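Local coordinates for protein L-lysine 6-oxidase (Marinomonas mediterranea, PDB 3WEU) that oxidises the epsilon-amino group of L-lysine with a cysteine tryptophylquinone cofactor, releasing ammonium and the hydrogen peroxide that makes it antibacterial, at residues G30-E35 with A252-N257; N48-A53 with L629-D634; A95-R100 with V119-A124; R487-E492 with L501-A506. One frame throughout, in Å; residues are numbered along the deposited sequence.

Interaction 1 of 4, residues G30-E35 with A252-N257; sequences GGLPYE and APEIVN
A type I beta turn, A252 to I255, meets the glycine pair G30-G31 here, and main-chain contacts share the closest approaches with V256 CG2. The turn is closed by the bond from I255 N to A252 O, 3.0 Å. No direct hydrogen bond joins the two segments; two CA-H...O contacts take that place. E254 CA lies 3.4 Å from G30 O, with a nearly straight angle of 167° at the hydrogen, while G30 CA approaches P253 O. Water 1 donates to both G30 O and E254 O, the latter at 2.6 Å, and so bridges the two segments. G30 has a positive phi of 84°, and V256 CG2 presses to 3.4 Å from its CA. V256 CG2 reaches there because it stands anti to its own carbonyl carbon. L32 CD2 touches P253 CG at 4.0 Å and lies against the aliphatic part of E254, 3.8 Å from its CG. The carboxylate of E254 continues past L32 to bond D634 N through OE2. The geometry is that of a loop-to-loop contact, consistent with glycine allowing the close approach of a beta turn, with water bridging carbonyls of both segments.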
loop_
_atom_site.group_PDB
_atom_site.type_symbol
_atom_site.label_atom_id
_atom_site.label_comp_id
_atom_site.label_asym_id
_atom_site.label_seq_id
_atom_site.Cartn_x
_atom_site.Cartn_y
_atom_site.Cartn_z
ATOM N N GLY A 30 -25.654 33.974 2.027
ATOM C CA GLY A 30 -26.677 32.912 2.135
ATOM C C GLY A 30 -27.560 32.836 0.878
ATOM O O GLY A 30 -28.521 32.111 0.865
ATOM N N GLY A 31 -27.185 33.601 -0.157
ATOM C CA GLY A 31 -27.944 33.685 -1.364
ATOM C C GLY A 31 -27.626 32.570 -2.311
ATOM O O GLY A 31 -26.463 32.098 -2.378
ATOM N N LEU A 32 -28.621 32.135 -3.081
ATOM C CA LEU A 32 -28.350 31.182 -4.148
ATOM C C LEU A 32 -27.591 31.851 -5.309
ATOM O O LEU A 32 -27.741 33.019 -5.531
ATOM C CB LEU A 32 -29.653 30.578 -4.659
ATOM C CG LEU A 32 -30.403 29.614 -3.761
ATOM C CD1 LEU A 32 -31.783 29.244 -4.328
ATOM C CD2 LEU A 32 -29.657 28.318 -3.573
ATOM N N PRO A 33 -26.766 31.130 -6.019
ATOM C CA PRO A 33 -26.216 31.617 -7.291
ATOM C C PRO A 33 -27.318 31.671 -8.357
ATOM O O PRO A 33 -28.434 31.190 -8.135
ATOM C CB PRO A 33 -25.173 30.571 -7.651
ATOM C CG PRO A 33 -25.739 29.333 -7.061
ATOM C CD PRO A 33 -26.388 29.749 -5.768
ATOM N N TYR A 34 -27.024 32.330 -9.490
ATOM C CA TYR A 34 -28.037 32.724 -10.459
ATOM C C TYR A 34 -27.869 32.112 -11.806
ATOM O O TYR A 34 -26.772 31.989 -12.306
ATOM C CB TYR A 34 -28.001 34.262 -10.674
ATOM C CG TYR A 34 -28.813 34.966 -9.683
ATOM C CD1 TYR A 34 -28.365 35.122 -8.339
ATOM C CD2 TYR A 34 -30.068 35.418 -10.020
ATOM C CE1 TYR A 34 -29.172 35.728 -7.404
ATOM C CE2 TYR A 34 -30.905 35.980 -9.081
ATOM C CZ TYR A 34 -30.437 36.144 -7.794
ATOM O OH TYR A 34 -31.271 36.754 -6.962
ATOM N N GLU A 35 -28.994 31.721 -12.405
ATOM C CA GLU A 35 -29.020 31.483 -13.827
ATOM C C GLU A 35 -28.789 32.819 -14.526
ATOM O O GLU A 35 -28.873 33.917 -13.897
ATOM C CB GLU A 35 -30.367 30.903 -14.251
ATOM C CG GLU A 35 -30.755 29.572 -13.633
ATOM C CD GLU A 35 -29.849 28.418 -13.954
ATOM O OE1 GLU A 35 -29.212 28.439 -15.045
ATOM O OE2 GLU A 35 -29.874 27.454 -13.158
ATOM N N ALA A 252 -23.984 23.804 0.127
ATOM C CA ALA A 252 -25.134 24.248 0.906
ATOM C C ALA A 252 -25.207 25.730 0.973
ATOM O O ALA A 252 -25.086 26.360 2.058
ATOM C CB ALA A 252 -25.076 23.664 2.312
ATOM N N PRO A 253 -25.460 26.315 -0.183
ATOM C CA PRO A 253 -25.251 27.762 -0.287
ATOM C C PRO A 253 -26.201 28.605 0.541
ATOM O O PRO A 253 -25.814 29.717 0.932
ATOM C CB PRO A 253 -25.417 28.022 -1.789
ATOM C CG PRO A 253 -26.169 26.841 -2.293
ATOM C CD PRO A 253 -25.709 25.709 -1.497
ATOM N N GLU A 254 -27.394 28.096 0.878
ATOM C CA GLU A 254 -28.301 28.874 1.712
ATOM C C GLU A 254 -27.940 28.858 3.189
ATOM O O GLU A 254 -28.572 29.577 3.963
ATOM C CB GLU A 254 -29.695 28.359 1.553
ATOM C CG GLU A 254 -30.205 28.565 0.152
ATOM C CD GLU A 254 -31.387 27.674 -0.245
ATOM O OE1 GLU A 254 -32.445 28.196 -0.713
ATOM O OE2 GLU A 254 -31.260 26.424 -0.142
ATOM N N ILE A 255 -27.007 28.015 3.598
ATOM C CA ILE A 255 -26.622 27.889 5.001
ATOM C C ILE A 255 -25.330 28.683 5.208
ATOM O O ILE A 255 -24.353 28.490 4.501
ATOM C CB ILE A 255 -26.418 26.414 5.378
ATOM C CG1 ILE A 255 -27.736 25.664 5.070
ATOM C CG2 ILE A 255 -26.014 26.279 6.840
ATOM C CD1 ILE A 255 -27.856 24.259 5.465
ATOM N N VAL A 256 -25.386 29.635 6.136
ATOM C CA VAL A 256 -24.318 30.598 6.352
ATOM C C VAL A 256 -23.495 30.229 7.598
ATOM O O VAL A 256 -24.057 29.834 8.621
ATOM C CB VAL A 256 -24.997 31.962 6.566
ATOM C CG1 VAL A 256 -23.996 33.077 6.805
ATOM C CG2 VAL A 256 -25.877 32.318 5.369
ATOM N N ASN A 257 -22.188 30.387 7.495
ATOM C CA ASN A 257 -21.267 30.189 8.600
ATOM C C ASN A 257 -21.483 31.238 9.683
ATOM O O ASN A 257 -21.680 32.415 9.409
ATOM C CB ASN A 257 -19.820 30.200 8.086
ATOM C CG ASN A 257 -19.538 29.026 7.139
ATOM O OD1 ASN A 257 -19.278 27.928 7.598
ATOM N ND2 ASN A 257 -19.664 29.241 5.830
HETATM O O HOH W 1 -29.917 31.735 3.437
HETATM O O HOH W 2 -24.360 31.459 -0.721
#

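Interaction 2 of 4, residues N48-A53 with L629-D634; sequences NFKDEA and LAFIRD. With EDO (1,2-ethanediol), chain L.
Two phenyl rings, F49 and F631, lie almost parallel in an offset stack, their planes only 8° apart and their centroids separated by 4.2 Å. The displacement is large enough that F49 CB sits over the centre of the F631 face, 3.6 Å from the centroid, making a CH-pi contact. The F49 ring is displaced toward the CB end of F631, so that its CD1 approaches F631 CG at 3.4 Å. Both first torsions turn CG beside the backbone N (chi1 -70° for F49, -76° for F631), which brings the rings together from facing segments. K50 runs past the edge of F631, its CE near the ring plane at 3.8 Å from CE1. Extended beyond CG, this lysine carries NZ to L629 O at 2.8 Å, meeting that oxygen from above the carbonyl plane. S627 O and E649 O also accept from K50 NZ, and three carbonyls therefore grip one buried ammonium. On the other flank R633 NH1 comes within 3.7 Å of F49 CE1 and bonds to V47 O. The loop between strands 42-43 and 58-66 is thus laid against strand 631-634, which pairs antiparallel with strand 645-648 and also bonds through the backbone of I632 to F251.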
loop_
_atom_site.group_PDB
_atom_site.type_symbol
_atom_site.label_atom_id
_atom_site.label_comp_id
_atom_site.label_asym_id
_atom_site.label_seq_id
_atom_site.Cartn_x
_atom_site.Cartn_y
_atom_site.Cartn_z
ATOM N N ASN A 48 -30.857 23.875 -11.415
ATOM C CA ASN A 48 -30.016 22.760 -10.994
ATOM C C ASN A 48 -28.545 23.117 -10.856
ATOM O O ASN A 48 -28.022 23.797 -11.717
ATOM C CB ASN A 48 -30.153 21.599 -11.961
ATOM C CG ASN A 48 -31.562 20.988 -11.967
ATOM O OD1 ASN A 48 -32.264 20.945 -10.988
ATOM N ND2 ASN A 48 -31.972 20.585 -13.105
ATOM N N PHE A 49 -27.889 22.646 -9.801
ATOM C CA PHE A 49 -26.495 22.948 -9.620
ATOM C C PHE A 49 -25.619 22.121 -10.563
ATOM O O PHE A 49 -24.450 22.487 -10.841
ATOM C CB PHE A 49 -26.084 22.609 -8.199
ATOM C CG PHE A 49 -26.664 23.505 -7.173
ATOM C CD1 PHE A 49 -27.721 23.082 -6.374
ATOM C CD2 PHE A 49 -26.112 24.796 -6.981
ATOM C CE1 PHE A 49 -28.247 23.920 -5.378
ATOM C CE2 PHE A 49 -26.649 25.620 -5.963
ATOM C CZ PHE A 49 -27.709 25.190 -5.206
ATOM N N LYS A 50 -26.161 20.983 -10.987
ATOM C CA LYS A 50 -25.431 20.032 -11.819
ATOM C C LYS A 50 -26.115 19.937 -13.180
ATOM O O LYS A 50 -27.305 20.184 -13.316
ATOM C CB LYS A 50 -25.398 18.637 -11.212
ATOM C CG LYS A 50 -24.770 18.588 -9.827
ATOM C CD LYS A 50 -24.477 17.176 -9.436
ATOM C CE LYS A 50 -24.048 17.054 -7.982
ATOM N NZ LYS A 50 -23.779 15.702 -7.548
ATOM N N ASP A 51 -25.350 19.587 -14.185
ATOM C CA ASP A 51 -25.948 19.355 -15.502
ATOM C C ASP A 51 -26.547 17.982 -15.557
ATOM O O ASP A 51 -26.577 17.230 -14.572
ATOM C CB ASP A 51 -24.882 19.569 -16.593
ATOM C CG ASP A 51 -23.832 18.536 -16.622
ATOM O OD1 ASP A 51 -23.889 17.469 -15.975
ATOM O OD2 ASP A 51 -22.857 18.782 -17.326
ATOM N N GLU A 52 -27.056 17.609 -16.731
ATOM C CA GLU A 52 -27.769 16.346 -16.844
ATOM C C GLU A 52 -26.919 15.152 -16.619
ATOM O O GLU A 52 -27.430 14.130 -16.213
ATOM C CB GLU A 52 -28.481 16.231 -18.213
ATOM C CG GLU A 52 -29.731 17.096 -18.246
ATOM C CD GLU A 52 -30.671 16.724 -19.394
ATOM O OE1 GLU A 52 -30.178 16.262 -20.455
ATOM O OE2 GLU A 52 -31.906 16.877 -19.224
ATOM N N ALA A 53 -25.617 15.249 -16.854
ATOM C CA ALA A 53 -24.752 14.129 -16.627
ATOM C C ALA A 53 -24.343 14.051 -15.173
ATOM O O ALA A 53 -23.610 13.167 -14.806
ATOM C CB ALA A 53 -23.482 14.268 -17.489
ATOM N N LEU A 629 -21.454 14.300 -4.891
ATOM C CA LEU A 629 -22.174 14.631 -3.624
ATOM C C LEU A 629 -23.315 15.578 -3.829
ATOM O O LEU A 629 -23.419 16.264 -4.851
ATOM C CB LEU A 629 -21.244 15.173 -2.543
ATOM C CG LEU A 629 -20.167 14.151 -2.162
ATOM C CD1 LEU A 629 -18.969 14.743 -1.437
ATOM C CD2 LEU A 629 -20.733 13.044 -1.301
ATOM N N ALA A 630 -24.231 15.571 -2.866
ATOM C CA ALA A 630 -25.448 16.326 -2.959
ATOM C C ALA A 630 -25.229 17.805 -2.675
ATOM O O ALA A 630 -24.301 18.202 -1.951
ATOM C CB ALA A 630 -26.428 15.810 -1.937
ATOM N N PHE A 631 -26.167 18.598 -3.151
ATOM C CA PHE A 631 -26.311 19.969 -2.701
ATOM C C PHE A 631 -27.471 20.003 -1.743
ATOM O O PHE A 631 -28.610 19.558 -2.074
ATOM C CB PHE A 631 -26.625 20.883 -3.873
ATOM C CG PHE A 631 -25.427 21.173 -4.714
ATOM C CD1 PHE A 631 -24.935 20.215 -5.591
ATOM C CD2 PHE A 631 -24.684 22.333 -4.508
ATOM C CE1 PHE A 631 -23.760 20.445 -6.308
ATOM C CE2 PHE A 631 -23.513 22.585 -5.233
ATOM C CZ PHE A 631 -23.066 21.631 -6.151
ATOM N N ILE A 632 -27.205 20.541 -0.583
ATOM C CA ILE A 632 -28.226 20.665 0.483
ATOM C C ILE A 632 -28.960 21.970 0.240
ATOM O O ILE A 632 -28.360 23.028 0.219
ATOM C CB ILE A 632 -27.600 20.653 1.894
ATOM C CG1 ILE A 632 -26.602 19.523 2.032
ATOM C CG2 ILE A 632 -28.671 20.587 2.973
ATOM C CD1 ILE A 632 -27.112 18.116 1.684
ATOM N N ARG A 633 -30.278 21.883 0.052
ATOM C CA ARG A 633 -31.049 23.030 -0.306
ATOM C C ARG A 633 -32.486 23.034 0.227
ATOM O O ARG A 633 -33.049 21.963 0.548
ATOM C CB ARG A 633 -30.984 23.161 -1.798
ATOM C CG ARG A 633 -32.226 23.126 -2.582
ATOM C CD ARG A 633 -31.958 23.280 -4.061
ATOM N NE ARG A 633 -32.337 24.553 -4.533
ATOM C CZ ARG A 633 -32.235 24.914 -5.812
ATOM N NH1 ARG A 633 -31.713 24.090 -6.721
ATOM N NH2 ARG A 633 -32.672 26.071 -6.201
ATOM N N ASP A 634 -33.023 24.250 0.385
ATOM C CA ASP A 634 -34.300 24.436 0.958
ATOM C C ASP A 634 -35.387 24.094 -0.087
ATOM O O ASP A 634 -35.542 24.809 -1.097
ATOM C CB ASP A 634 -34.466 25.847 1.503
ATOM C CG ASP A 634 -35.782 26.081 2.186
ATOM O OD1 ASP A 634 -36.578 25.159 2.376
ATOM O OD2 ASP A 634 -36.052 27.288 2.500
HETATM C C1 EDO L . -27.887 20.862 -19.082
HETATM O O1 EDO L . -27.348 19.582 -18.857
HETATM C C2 EDO L . -28.429 21.335 -17.790
HETATM O O2 EDO L . -27.425 22.203 -17.207
#

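Interaction 3 of 4, residues A95-R100 with V119-A124; sequences AWYEFR and VPWRNA. With SO4 (sulfate ion), chain C.
A single beta bridge between Y97 and W121 centres this contact, with an aromatic cluster of W96, Y97 and W121 as its dense part. Its two backbone bonds are R122 N to W96 O, 2.8 Å, and E98 N to P120 O, 2.9 Å. Y97 stacks face to face on the six-membered ring of W121, with centroids 3.8 Å apart and planes at 15°. The edge of W121 in turn points at the face of W96, the six-membered planes inclined by 78°. With CG anti to the backbone N (chi1 -156°), the W96 indole is turned so that its face meets that edge, and its NE1 bonds to Y114 OH. A separate close contact puts P120 CD over the middle of the R100 guanidinium face, 3.4 Å from CZ. The looser side is that of E98, which is exposed and joins W121 O through water 3, a donor to E98 OE2. At the far end a sulfate, probably from the crystallisation liquor, accepts hydrogen bonds from F99 N and the R122 guanidinium. The latter has Y97 O over one face and meets the ion at its edge: NE reaches sulfate O2 at 2.9 Å, and NH2 reaches sulfate O4 at 2.9 Å.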
loop_
_atom_site.group_PDB
_atom_site.type_symbol
_atom_site.label_atom_id
_atom_site.label_comp_id
_atom_site.label_asym_id
_atom_site.label_seq_id
_atom_site.Cartn_x
_atom_site.Cartn_y
_atom_site.Cartn_z
ATOM N N ALA A 95 4.244 24.690 -3.984
ATOM C CA ALA A 95 5.445 25.414 -3.637
ATOM C C ALA A 95 5.468 25.911 -2.198
ATOM O O ALA A 95 6.498 26.412 -1.755
ATOM C CB ALA A 95 5.549 26.598 -4.568
ATOM N N TRP A 96 4.358 25.760 -1.449
ATOM C CA TRP A 96 4.306 26.267 -0.106
ATOM C C TRP A 96 4.694 25.227 0.948
ATOM O O TRP A 96 5.104 24.078 0.666
ATOM C CB TRP A 96 2.936 26.932 0.173
ATOM C CG TRP A 96 2.987 28.010 1.331
ATOM C CD1 TRP A 96 2.278 28.004 2.490
ATOM C CD2 TRP A 96 3.826 29.164 1.383
ATOM N NE1 TRP A 96 2.577 29.073 3.241
ATOM C CE2 TRP A 96 3.561 29.798 2.603
ATOM C CE3 TRP A 96 4.810 29.700 0.525
ATOM C CZ2 TRP A 96 4.208 30.955 2.993
ATOM C CZ3 TRP A 96 5.485 30.829 0.920
ATOM C CH2 TRP A 96 5.159 31.472 2.134
ATOM N N TYR A 97 4.576 25.663 2.187
ATOM C CA TYR A 97 4.790 24.796 3.337
ATOM C C TYR A 97 3.677 23.795 3.545
ATOM O O TYR A 97 2.524 24.046 3.223
ATOM C CB TYR A 97 4.865 25.645 4.601
ATOM C CG TYR A 97 6.001 26.611 4.628
ATOM C CD1 TYR A 97 7.283 26.170 5.031
ATOM C CD2 TYR A 97 5.832 27.934 4.360
ATOM C CE1 TYR A 97 8.355 27.030 5.102
ATOM C CE2 TYR A 97 6.934 28.810 4.430
ATOM C CZ TYR A 97 8.182 28.306 4.799
ATOM O OH TYR A 97 9.238 29.051 4.925
ATOM N N GLU A 98 4.020 22.676 4.145
ATOM C CA GLU A 98 3.045 21.718 4.618
ATOM C C GLU A 98 2.130 22.424 5.674
ATOM O O GLU A 98 2.626 23.246 6.465
ATOM C CB GLU A 98 3.783 20.529 5.265
ATOM C CG GLU A 98 4.406 19.562 4.262
ATOM C CD GLU A 98 4.868 18.241 4.895
ATOM O OE1 GLU A 98 4.817 18.064 6.144
ATOM O OE2 GLU A 98 5.266 17.346 4.103
ATOM N N PHE A 99 0.835 22.095 5.687
ATOM C CA PHE A 99 -0.042 22.681 6.666
ATOM C C PHE A 99 0.115 21.981 8.028
ATOM O O PHE A 99 -0.031 20.779 8.171
ATOM C CB PHE A 99 -1.518 22.671 6.221
ATOM C CG PHE A 99 -2.399 23.471 7.174
ATOM C CD1 PHE A 99 -2.358 24.857 7.171
ATOM C CD2 PHE A 99 -3.186 22.817 8.102
ATOM C CE1 PHE A 99 -3.107 25.590 8.051
ATOM C CE2 PHE A 99 -3.920 23.568 9.001
ATOM C CZ PHE A 99 -3.896 24.928 8.952
ATOM N N ARG A 100 0.496 22.779 9.023
ATOM C CA ARG A 100 0.594 22.378 10.398
ATOM C C ARG A 100 -0.171 23.274 11.356
ATOM O O ARG A 100 0.436 23.947 12.244
ATOM C CB ARG A 100 2.070 22.371 10.774
ATOM C CG ARG A 100 2.750 21.152 10.159
ATOM C CD ARG A 100 4.161 21.111 10.676
ATOM N NE ARG A 100 4.897 19.915 10.255
ATOM C CZ ARG A 100 6.113 19.599 10.704
ATOM N NH1 ARG A 100 6.768 20.407 11.530
ATOM N NH2 ARG A 100 6.676 18.466 10.292
ATOM N N VAL A 119 8.761 24.250 9.978
ATOM C CA VAL A 119 7.769 23.642 9.081
ATOM C C VAL A 119 8.406 23.249 7.738
ATOM O O VAL A 119 9.022 24.042 7.108
ATOM C CB VAL A 119 6.579 24.585 8.827
ATOM C CG1 VAL A 119 5.481 23.872 8.039
ATOM C CG2 VAL A 119 5.991 25.030 10.133
ATOM N N PRO A 120 8.206 22.035 7.290
ATOM C CA PRO A 120 8.804 21.705 6.007
ATOM C C PRO A 120 8.078 22.203 4.764
ATOM O O PRO A 120 6.836 22.425 4.775
ATOM C CB PRO A 120 8.825 20.188 5.994
ATOM C CG PRO A 120 7.810 19.753 6.937
ATOM C CD PRO A 120 7.550 20.888 7.922
ATOM N N TRP A 121 8.829 22.324 3.678
ATOM C CA TRP A 121 8.271 22.721 2.408
ATOM C C TRP A 121 7.598 21.532 1.850
ATOM O O TRP A 121 8.097 20.422 2.035
ATOM C CB TRP A 121 9.391 23.119 1.430
ATOM C CG TRP A 121 10.030 24.380 1.733
ATOM C CD1 TRP A 121 11.284 24.542 2.246
ATOM C CD2 TRP A 121 9.460 25.706 1.631
ATOM N NE1 TRP A 121 11.545 25.889 2.434
ATOM C CE2 TRP A 121 10.453 26.624 2.028
ATOM C CE3 TRP A 121 8.233 26.205 1.195
ATOM C CZ2 TRP A 121 10.236 28.027 2.050
ATOM C CZ3 TRP A 121 8.026 27.611 1.191
ATOM C CH2 TRP A 121 9.033 28.499 1.579
ATOM N N ARG A 122 6.463 21.708 1.144
ATOM C CA ARG A 122 5.963 20.667 0.281
ATOM C C ARG A 122 6.991 20.370 -0.843
ATOM O O ARG A 122 7.728 21.253 -1.202
ATOM C CB ARG A 122 4.628 21.057 -0.328
ATOM C CG ARG A 122 3.499 21.033 0.698
ATOM C CD ARG A 122 2.320 21.885 0.164
ATOM N NE ARG A 122 1.157 21.773 1.052
ATOM C CZ ARG A 122 0.188 22.679 1.124
ATOM N NH1 ARG A 122 0.146 23.713 0.255
ATOM N NH2 ARG A 122 -0.816 22.464 1.988
ATOM N N ASN A 123 7.023 19.141 -1.343
ATOM C CA ASN A 123 7.971 18.752 -2.431
ATOM C C ASN A 123 9.400 19.178 -2.030
ATOM O O ASN A 123 10.106 19.934 -2.735
ATOM C CB ASN A 123 7.557 19.393 -3.713
ATOM C CG ASN A 123 6.182 18.858 -4.163
ATOM O OD1 ASN A 123 6.037 17.702 -4.483
ATOM N ND2 ASN A 123 5.169 19.735 -4.148
ATOM N N ALA A 124 9.764 18.679 -0.855
ATOM C CA ALA A 124 10.965 19.139 -0.120
ATOM C C ALA A 124 12.310 18.785 -0.828
ATOM O O ALA A 124 13.307 19.427 -0.584
ATOM C CB ALA A 124 10.930 18.551 1.289
HETATM S S SO4 C . 0.431 19.005 3.436
HETATM O O1 SO4 C . 1.471 18.516 4.415
HETATM O O2 SO4 C . 1.177 19.060 2.108
HETATM O O3 SO4 C . -0.678 17.993 3.301
HETATM O O4 SO4 C . -0.239 20.321 3.836
HETATM O O HOH W 3 7.480 17.984 2.532
#

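Interaction 4 of 4, residues R487-E492 with L501-A506; sequences RDECEE and LTKRMA
The R504 guanidinium receives carboxylate oxygens of D488 and E489 around its edge, near its plane, while C490 SG approaches obliquely. The two acids are turned differently: the E489 carboxylate stands nearly perpendicular to the guanidinium (85°), that of D488 at 55°. E489 OE2 takes the main bond from R504 NH1 at 2.8 Å through its syn lone pair; a weak, longer one comes from NH2. R504 NH2 also makes a weak bond to D488 OD1 at 3.0 Å and donates to water 4, which in turn donates to D488 OD2. The other oxygen of E489, OE1, likewise uses its syn lone pair, toward K503 NZ at 2.7 Å. One carboxylate is therefore held by two cations, which fixes its rotation and would be expected to keep it ionised in this buried setting. A bend at chi2 (-71°) turns E489 toward both. K503 NZ has a second acidic partner in D500, and its ammonium packs on the W96 ring as a cation-pi pair. D488 OD1 does double duty, accepting C490 N at 2.8 Å. The arrangement is a buried salt-bridge network centred on E489, at the start of helix 489-492, with the N-cap D488 as a weaker member.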
loop_
_atom_site.group_PDB
_atom_site.type_symbol
_atom_site.label_atom_id
_atom_site.label_comp_id
_atom_site.label_asym_id
_atom_site.label_seq_id
_atom_site.Cartn_x
_atom_site.Cartn_y
_atom_site.Cartn_z
ATOM N N ARG A 487 8.121 33.483 -0.881
ATOM C CA ARG A 487 7.773 34.743 -0.252
ATOM C C ARG A 487 6.490 34.607 0.591
ATOM O O ARG A 487 5.432 34.235 0.056
ATOM C CB ARG A 487 7.547 35.844 -1.286
ATOM C CG ARG A 487 7.119 37.166 -0.723
ATOM C CD ARG A 487 7.017 38.259 -1.768
ATOM N NE ARG A 487 6.616 39.546 -1.228
ATOM C CZ ARG A 487 5.352 39.861 -0.957
ATOM N NH1 ARG A 487 4.402 38.933 -1.186
ATOM N NH2 ARG A 487 5.027 41.038 -0.458
ATOM N N ASP A 488 6.595 34.931 1.870
ATOM C CA ASP A 488 5.428 35.058 2.734
ATOM C C ASP A 488 4.975 36.505 2.796
ATOM O O ASP A 488 5.594 37.368 3.388
ATOM C CB ASP A 488 5.745 34.554 4.119
ATOM C CG ASP A 488 4.495 34.468 5.011
ATOM O OD1 ASP A 488 3.418 34.942 4.580
ATOM O OD2 ASP A 488 4.594 33.917 6.107
ATOM N N GLU A 489 3.843 36.787 2.152
ATOM C CA GLU A 489 3.240 38.071 2.230
ATOM C C GLU A 489 2.940 38.557 3.614
ATOM O O GLU A 489 2.890 39.777 3.872
ATOM C CB GLU A 489 1.955 38.043 1.417
ATOM C CG GLU A 489 0.802 37.190 2.018
ATOM C CD GLU A 489 0.999 35.674 1.965
ATOM O OE1 GLU A 489 1.963 35.095 1.352
ATOM O OE2 GLU A 489 0.094 34.992 2.534
ATOM N N CYS A 490 2.674 37.627 4.546
ATOM C CA CYS A 490 2.523 38.058 5.955
ATOM C C CYS A 490 3.814 38.495 6.650
ATOM O O CYS A 490 3.754 39.283 7.575
ATOM C CB CYS A 490 1.915 36.948 6.783
ATOM S SG CYS A 490 0.210 36.581 6.188
ATOM N N GLU A 491 4.925 37.932 6.239
ATOM C CA GLU A 491 6.246 38.339 6.734
ATOM C C GLU A 491 6.710 39.647 6.090
ATOM O O GLU A 491 7.105 40.583 6.792
ATOM C CB GLU A 491 7.272 37.236 6.474
ATOM C CG GLU A 491 8.658 37.661 6.902
ATOM C CD GLU A 491 9.631 36.532 6.819
ATOM O OE1 GLU A 491 9.276 35.485 6.277
ATOM O OE2 GLU A 491 10.758 36.693 7.298
ATOM N N GLU A 492 6.627 39.772 4.783
ATOM C CA GLU A 492 7.118 41.034 4.127
ATOM C C GLU A 492 6.252 42.202 4.262
ATOM O O GLU A 492 6.762 43.303 4.209
ATOM C CB GLU A 492 7.336 40.830 2.630
ATOM C CG GLU A 492 8.147 39.604 2.326
ATOM C CD GLU A 492 9.470 39.561 3.097
ATOM O OE1 GLU A 492 10.049 40.609 3.402
ATOM O OE2 GLU A 492 9.909 38.456 3.437
ATOM N N LEU A 501 -3.484 33.791 -1.460
ATOM C CA LEU A 501 -4.638 33.566 -0.583
ATOM C C LEU A 501 -5.039 32.104 -0.457
ATOM O O LEU A 501 -5.665 31.736 0.543
ATOM C CB LEU A 501 -5.832 34.442 -0.965
ATOM C CG LEU A 501 -5.818 35.827 -0.340
ATOM C CD1 LEU A 501 -4.586 36.568 -0.585
ATOM C CD2 LEU A 501 -7.009 36.643 -0.789
ATOM N N THR A 502 -4.655 31.240 -1.405
ATOM C CA THR A 502 -5.057 29.826 -1.343
ATOM C C THR A 502 -3.903 28.859 -1.120
ATOM O O THR A 502 -4.088 27.663 -0.981
ATOM C CB THR A 502 -5.850 29.394 -2.596
ATOM O OG1 THR A 502 -5.070 29.587 -3.793
ATOM C CG2 THR A 502 -7.220 30.211 -2.656
ATOM N N LYS A 503 -2.675 29.338 -1.079
ATOM C CA LYS A 503 -1.573 28.390 -1.144
ATOM C C LYS A 503 -1.433 27.520 0.072
ATOM O O LYS A 503 -0.872 26.408 -0.019
ATOM C CB LYS A 503 -0.255 29.122 -1.387
ATOM C CG LYS A 503 0.160 30.025 -0.275
ATOM C CD LYS A 503 1.247 30.980 -0.722
ATOM C CE LYS A 503 1.563 32.024 0.356
ATOM N NZ LYS A 503 2.795 32.839 0.025
ATOM N N ARG A 504 -1.889 28.000 1.207
ATOM C CA ARG A 504 -1.754 27.248 2.455
ATOM C C ARG A 504 -2.681 26.051 2.574
ATOM O O ARG A 504 -2.463 25.145 3.393
ATOM C CB ARG A 504 -1.994 28.186 3.644
ATOM C CG ARG A 504 -0.833 29.137 3.832
ATOM C CD ARG A 504 -1.204 30.150 4.879
ATOM N NE ARG A 504 -0.100 31.061 5.207
ATOM C CZ ARG A 504 0.252 32.091 4.458
ATOM N NH1 ARG A 504 -0.392 32.326 3.291
ATOM N NH2 ARG A 504 1.268 32.861 4.840
ATOM N N MET A 505 -3.738 26.029 1.756
ATOM C CA MET A 505 -4.779 25.029 1.863
ATOM C C MET A 505 -4.248 23.684 1.384
ATOM O O MET A 505 -3.160 23.603 0.788
ATOM C CB MET A 505 -6.010 25.406 1.025
ATOM C CG MET A 505 -6.517 26.829 1.172
ATOM S SD MET A 505 -6.657 27.386 2.883
ATOM C CE MET A 505 -8.179 26.564 3.295
ATOM N N ALA A 506 -5.019 22.625 1.625
ATOM C CA ALA A 506 -4.549 21.311 1.225
ATOM C C ALA A 506 -4.352 21.230 -0.273
ATOM O O ALA A 506 -5.050 21.861 -1.086
ATOM C CB ALA A 506 -5.487 20.208 1.685
HETATM O O HOH W 4 2.338 33.474 7.461
#

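From the N terminus, interaction 1 opens at 30-35 and closes at 252-257, enclosing most of the N-terminal domain. Interaction 2 opens inside that loop at 48-53 but closes only at 629-634, so the two cross; they also touch, for P253 CG packs on F49 CZ. Interaction 3, a short loop between strand 80-91 and helix 129-134, nests within both. Interaction 4 follows interaction 1 in series and nests within interaction 2, closing a small loop in the C-terminal domain. Interactions 3 and 4 touch where R122 donates to K503 O and M505 O, joining the N-terminal and C-terminal parts. The pairs 1-2 and 3-4 lie on opposite sides of the chain's centre.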